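Local coordinates for hypothetical protein PH0226 (Pyrococcus horikoshii, PDB 1VE3), which binds S-adenosylmethionine and is probably a methyltransferase, with a substrate that remains unknown, at residues K34-R39 and F54-Y59; L149-E154 and G216-L221. All coordinates share one frame; numbering follows the deposited sequence.

Contact 1 (K34-R39 and F54-Y59); sequences KYMKKR and FLLEDY
M36, a selenomethionine, meets L56 through the very end of its side chain. Its CE lies 3.5 Å from CD1 of L56 and 3.8 Å from CD2 of L56. SE comes in beside the same leucine, 3.9 Å from CD2 of L56. The two side chains cross at about a right angle, and both leucine methyls are touched. Chi1 of M36 (-66°) sets CG beside the backbone N, chi2 keeps the chain extended, and a bend at chi3 (78°) turns CE onto the leucine. Both residues are buried. V42 of strand 41-45 packs on both of them, while M33 of helix 19-34 and I108 of strand 104-110 also touch L56. The L56 side chain is about 11 Å from a bound S-adenosylmethionine, so it does not line that site.

R39 and Y59 make the outer half of the contact. The R39 chain folds at chi2 (-53°), which carries its guanidinium over to the end of helix 51-58. There Y59 O sits over one face of that group, 3.1 Å from NE of R39, and the angle is too poor for a hydrogen bond. K37 O lies over the opposite face, farther off; both oxygens are offset toward the rim. NH1 of R39 also reaches CB of Y59, at 4.0 Å. The Y59 ring itself leads away from R39. Its OH is hydrogen-bonded to E29 of helix 19-34, and R188 of the second subunit makes a cation-pi contact with the ring. Y59 N, in turn, is bonded to L56 O at 2.9 Å.

The contact thus joins the loop leading into strand 41-45 to the helix that follows that strand. Apolar packing of this helix on the sheet is characteristic of the Rossmann-like fold of class I S-adenosylmethionine-dependent methyltransferases.

Contact 2 (L149-E154 and G216-L221); sequences LPRLKE and GNYSYL
This is a sparse surface contact between R151 of the loop 149-154 and N217 and Y218 in the turn of a beta hairpin. The hairpin joins strands 207-215 and 219-226, the antiparallel edge of the mixed sheet in this Rossmann-like methyltransferase fold. Loop 149-154 follows helix 145-148 and leads on towards the small three-stranded sheet.

Only R151 reaches across. Its chain bends at chi2 (79°) and then runs extended, which brings the guanidinium to N217 and Y218. NH1 of R151 lies 4.0 Å from CB of N217. NH1 is modelled too close to the Y218 ring for the exact fit to be trusted. The near-parallel setting of guanidinium and ring, as modelled, is therefore doubtful. No hydrogen bond spans the two segments.

Each side is held by its own surroundings. L152 N bonds to L149 O at 3.2 Å within the loop, and the L149 and L152 side chains pack on strand 175-179. Y218 has backbone hydrogen bonds to D144 and touches E147. Beyond the turn, the OH of Y220 lies in the plane of the Y218 ring at its edge, 3.8 Å from CD2 of Y218.

Contact 1 is partly buried, and contact 2 lies on the surface. Their centres are 27 Å apart, and they do not touch. Contact 1 works on the parallel side of the large sheet, with helix 51-58 packed near strands 41-45 and 104-110. Contact 2 sits at the turn of the antiparallel hairpin, beside the smaller sheet. Touching residues sit on different elements, but E213 of strand 207-215 bonds K34 and Y35 by its carboxylate and L221 by its backbone. Each uses one exposed arginine next to a tyrosine, but only contact 1 adds an apolar pair beneath it. Contact 1 also borders the second subunit, whereas no other chain of the assembly touches the segments of contact 2.

Contact 1 (K34-R39 and F54-Y59)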
# COMPACT_ATOMS: atom_id res chain seq x y z
N LYS A 34 3.71 -17.19 -8.69
CA LYS A 34 3.02 -18.41 -9.10
C LYS A 34 3.41 -18.78 -10.52
O LYS A 34 3.26 -19.93 -10.94
CB LYS A 34 1.51 -18.21 -9.01
CG LYS A 34 0.68 -19.41 -9.44
CD LYS A 34 -0.80 -19.16 -9.16
CE LYS A 34 -1.66 -20.32 -9.61
NZ LYS A 34 -3.09 -20.12 -9.25
N TYR A 35 3.92 -17.80 -11.27
CA TYR A 35 4.31 -18.04 -12.66
C TYR A 35 5.75 -17.67 -12.96
O TYR A 35 6.18 -17.69 -14.11
CB TYR A 35 3.36 -17.29 -13.59
CG TYR A 35 1.92 -17.72 -13.45
CD1 TYR A 35 1.52 -19.01 -13.78
CD2 TYR A 35 0.95 -16.84 -12.98
CE1 TYR A 35 0.20 -19.42 -13.66
CE2 TYR A 35 -0.38 -17.23 -12.85
CZ TYR A 35 -0.75 -18.53 -13.19
OH TYR A 35 -2.06 -18.92 -13.07
N MSE A 36 6.51 -17.33 -11.93
CA MSE A 36 7.90 -16.95 -12.10
C MSE A 36 8.78 -17.77 -11.16
O MSE A 36 9.66 -17.23 -10.49
CB MSE A 36 8.09 -15.46 -11.84
CG MSE A 36 7.39 -14.56 -12.85
SE MSE A 36 7.58 -12.66 -12.48
CE MSE A 36 9.37 -12.39 -13.14
N LYS A 37 8.52 -19.07 -11.11
CA LYS A 37 9.28 -19.96 -10.25
C LYS A 37 10.75 -20.00 -10.66
O LYS A 37 11.64 -19.90 -9.81
CB LYS A 37 8.67 -21.36 -10.29
CG LYS A 37 7.28 -21.43 -9.67
CD LYS A 37 6.72 -22.84 -9.72
CE LYS A 37 5.41 -22.96 -8.94
NZ LYS A 37 4.34 -22.06 -9.46
N LYS A 38 11.01 -20.12 -11.96
CA LYS A 38 12.39 -20.15 -12.44
C LYS A 38 12.95 -18.74 -12.58
O LYS A 38 12.40 -17.92 -13.32
CB LYS A 38 12.48 -20.87 -13.79
CG LYS A 38 13.91 -20.99 -14.32
CD LYS A 38 13.98 -21.85 -15.57
CE LYS A 38 15.43 -22.18 -15.91
NZ LYS A 38 15.56 -23.08 -17.10
N ARG A 39 14.04 -18.45 -11.88
CA ARG A 39 14.65 -17.13 -11.95
C ARG A 39 15.25 -16.93 -13.32
O ARG A 39 15.51 -17.90 -14.04
CB ARG A 39 15.75 -16.98 -10.88
CG ARG A 39 15.32 -17.41 -9.48
CD ARG A 39 14.04 -16.72 -9.05
NE ARG A 39 13.53 -17.24 -7.79
CZ ARG A 39 12.34 -16.95 -7.28
NH1 ARG A 39 11.52 -16.13 -7.92
NH2 ARG A 39 11.96 -17.48 -6.13
N PHE A 54 12.43 -3.72 -7.95
CA PHE A 54 13.05 -4.02 -6.67
C PHE A 54 12.45 -5.29 -6.08
O PHE A 54 13.15 -6.12 -5.51
CB PHE A 54 12.87 -2.84 -5.71
CG PHE A 54 13.39 -1.54 -6.24
CD1 PHE A 54 14.68 -1.47 -6.78
CD2 PHE A 54 12.60 -0.40 -6.25
CE1 PHE A 54 15.16 -0.30 -7.33
CE2 PHE A 54 13.08 0.79 -6.80
CZ PHE A 54 14.36 0.84 -7.34
N LEU A 55 11.14 -5.45 -6.22
CA LEU A 55 10.48 -6.64 -5.71
C LEU A 55 11.07 -7.91 -6.34
O LEU A 55 11.40 -8.86 -5.63
CB LEU A 55 8.98 -6.59 -5.99
CG LEU A 55 8.23 -7.86 -5.60
CD1 LEU A 55 8.29 -8.04 -4.09
CD2 LEU A 55 6.78 -7.77 -6.07
N LEU A 56 11.19 -7.92 -7.66
CA LEU A 56 11.73 -9.08 -8.36
C LEU A 56 13.20 -9.28 -8.04
O LEU A 56 13.66 -10.40 -7.87
CB LEU A 56 11.55 -8.95 -9.88
CG LEU A 56 10.13 -9.09 -10.45
CD1 LEU A 56 10.21 -9.16 -11.98
CD2 LEU A 56 9.48 -10.36 -9.91
N GLU A 57 13.94 -8.17 -7.96
CA GLU A 57 15.36 -8.23 -7.65
C GLU A 57 15.61 -8.92 -6.31
O GLU A 57 16.59 -9.63 -6.14
CB GLU A 57 15.96 -6.83 -7.61
CG GLU A 57 17.42 -6.81 -7.17
CD GLU A 57 17.89 -5.43 -6.78
OE1 GLU A 57 17.28 -4.83 -5.87
OE2 GLU A 57 18.88 -4.94 -7.38
N ASP A 58 14.71 -8.71 -5.35
CA ASP A 58 14.86 -9.32 -4.03
C ASP A 58 14.51 -10.80 -4.06
O ASP A 58 14.88 -11.55 -3.16
CB ASP A 58 13.98 -8.61 -3.00
CG ASP A 58 14.27 -7.12 -2.91
OD1 ASP A 58 15.43 -6.72 -3.17
OD2 ASP A 58 13.35 -6.36 -2.56
N TYR A 59 13.78 -11.21 -5.08
CA TYR A 59 13.39 -12.61 -5.23
C TYR A 59 14.43 -13.38 -6.03
O TYR A 59 14.24 -14.54 -6.38
CB TYR A 59 12.02 -12.71 -5.91
CG TYR A 59 10.86 -12.71 -4.94
CD1 TYR A 59 10.59 -13.83 -4.16
CD2 TYR A 59 10.04 -11.60 -4.81
CE1 TYR A 59 9.51 -13.85 -3.28
CE2 TYR A 59 8.96 -11.60 -3.93
CZ TYR A 59 8.70 -12.73 -3.17
OH TYR A 59 7.62 -12.75 -2.31

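Contact 2 (L149-E154 and G216-L221)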
# COMPACT_ATOMS: atom_id res chain seq x y z
N LEU A 149 -15.90 1.53 -17.00
CA LEU A 149 -16.42 2.84 -17.40
C LEU A 149 -17.79 3.15 -16.78
O LEU A 149 -17.98 4.15 -16.10
CB LEU A 149 -16.52 2.86 -18.93
CG LEU A 149 -15.44 3.72 -19.58
CD1 LEU A 149 -15.96 4.47 -20.81
CD2 LEU A 149 -14.88 4.78 -18.63
N PRO A 150 -18.80 2.28 -16.99
CA PRO A 150 -20.15 2.50 -16.45
C PRO A 150 -20.18 2.98 -15.00
O PRO A 150 -20.81 4.00 -14.69
CB PRO A 150 -20.81 1.14 -16.63
CG PRO A 150 -20.20 0.66 -17.90
CD PRO A 150 -18.73 1.00 -17.71
N ARG A 151 -19.53 2.24 -14.11
CA ARG A 151 -19.50 2.62 -12.70
C ARG A 151 -18.10 2.98 -12.23
O ARG A 151 -17.60 2.44 -11.25
CB ARG A 151 -20.10 1.50 -11.84
CG ARG A 151 -19.87 0.07 -12.35
CD ARG A 151 -18.48 -0.45 -12.06
NE ARG A 151 -18.35 -1.86 -12.43
CZ ARG A 151 -17.28 -2.61 -12.19
NH1 ARG A 151 -17.26 -3.88 -12.57
NH2 ARG A 151 -16.22 -2.10 -11.58
N LEU A 152 -17.47 3.92 -12.93
CA LEU A 152 -16.12 4.37 -12.61
C LEU A 152 -16.12 5.54 -11.62
O LEU A 152 -15.26 5.61 -10.74
CB LEU A 152 -15.39 4.78 -13.90
CG LEU A 152 -13.88 5.04 -13.86
CD1 LEU A 152 -13.36 5.15 -15.28
CD2 LEU A 152 -13.58 6.31 -13.09
N LYS A 153 -17.09 6.44 -11.76
CA LYS A 153 -17.20 7.61 -10.90
C LYS A 153 -17.13 7.29 -9.40
O LYS A 153 -17.03 8.20 -8.58
CB LYS A 153 -18.49 8.37 -11.22
CG LYS A 153 -18.64 9.70 -10.49
CD LYS A 153 -19.93 10.41 -10.87
CE LYS A 153 -19.93 10.83 -12.33
NZ LYS A 153 -18.84 11.79 -12.64
N GLU A 154 -17.18 6.01 -9.05
CA GLU A 154 -17.11 5.60 -7.65
C GLU A 154 -17.01 4.08 -7.52
O GLU A 154 -17.85 3.34 -8.03
CB GLU A 154 -18.34 6.10 -6.88
CG GLU A 154 -19.68 5.61 -7.41
CD GLU A 154 -20.85 6.12 -6.58
OE1 GLU A 154 -22.01 5.79 -6.92
OE2 GLU A 154 -20.62 6.86 -5.60
N GLY A 216 -9.71 -8.58 -8.63
CA GLY A 216 -10.73 -7.59 -8.34
C GLY A 216 -11.96 -7.82 -9.18
O GLY A 216 -12.23 -8.95 -9.60
N ASN A 217 -12.71 -6.76 -9.44
CA ASN A 217 -13.93 -6.86 -10.22
C ASN A 217 -13.71 -6.89 -11.73
O ASN A 217 -14.48 -7.52 -12.45
CB ASN A 217 -14.88 -5.72 -9.86
CG ASN A 217 -15.57 -5.95 -8.53
OD1 ASN A 217 -16.17 -5.03 -7.96
ND2 ASN A 217 -15.49 -7.17 -8.01
N TYR A 218 -12.67 -6.22 -12.21
CA TYR A 218 -12.42 -6.22 -13.64
C TYR A 218 -10.97 -6.10 -14.08
O TYR A 218 -10.68 -5.51 -15.11
CB TYR A 218 -13.26 -5.13 -14.31
CG TYR A 218 -14.57 -5.65 -14.87
CD1 TYR A 218 -15.73 -4.87 -14.83
CD2 TYR A 218 -14.64 -6.92 -15.45
CE1 TYR A 218 -16.93 -5.35 -15.36
CE2 TYR A 218 -15.84 -7.40 -15.98
CZ TYR A 218 -16.98 -6.61 -15.93
OH TYR A 218 -18.16 -7.09 -16.46
N SER A 219 -10.06 -6.67 -13.30
CA SER A 219 -8.64 -6.63 -13.65
C SER A 219 -8.13 -8.03 -13.93
O SER A 219 -8.66 -9.01 -13.40
CB SER A 219 -7.84 -5.97 -12.53
OG SER A 219 -8.15 -4.59 -12.46
N TYR A 220 -7.10 -8.12 -14.76
CA TYR A 220 -6.55 -9.42 -15.14
C TYR A 220 -5.04 -9.52 -15.18
O TYR A 220 -4.36 -8.59 -15.63
CB TYR A 220 -7.06 -9.83 -16.51
CG TYR A 220 -8.56 -9.89 -16.59
CD1 TYR A 220 -9.25 -11.06 -16.25
CD2 TYR A 220 -9.29 -8.77 -16.96
CE1 TYR A 220 -10.63 -11.09 -16.27
CE2 TYR A 220 -10.67 -8.79 -16.98
CZ TYR A 220 -11.33 -9.95 -16.63
OH TYR A 220 -12.71 -9.96 -16.64
N LEU A 221 -4.52 -10.65 -14.72
CA LEU A 221 -3.10 -10.92 -14.77
C LEU A 221 -3.03 -12.03 -15.80
O LEU A 221 -3.60 -13.10 -15.59
CB LEU A 221 -2.56 -11.45 -13.44
CG LEU A 221 -1.09 -11.83 -13.53
CD1 LEU A 221 -0.24 -10.57 -13.49
CD2 LEU A 221 -0.72 -12.75 -12.40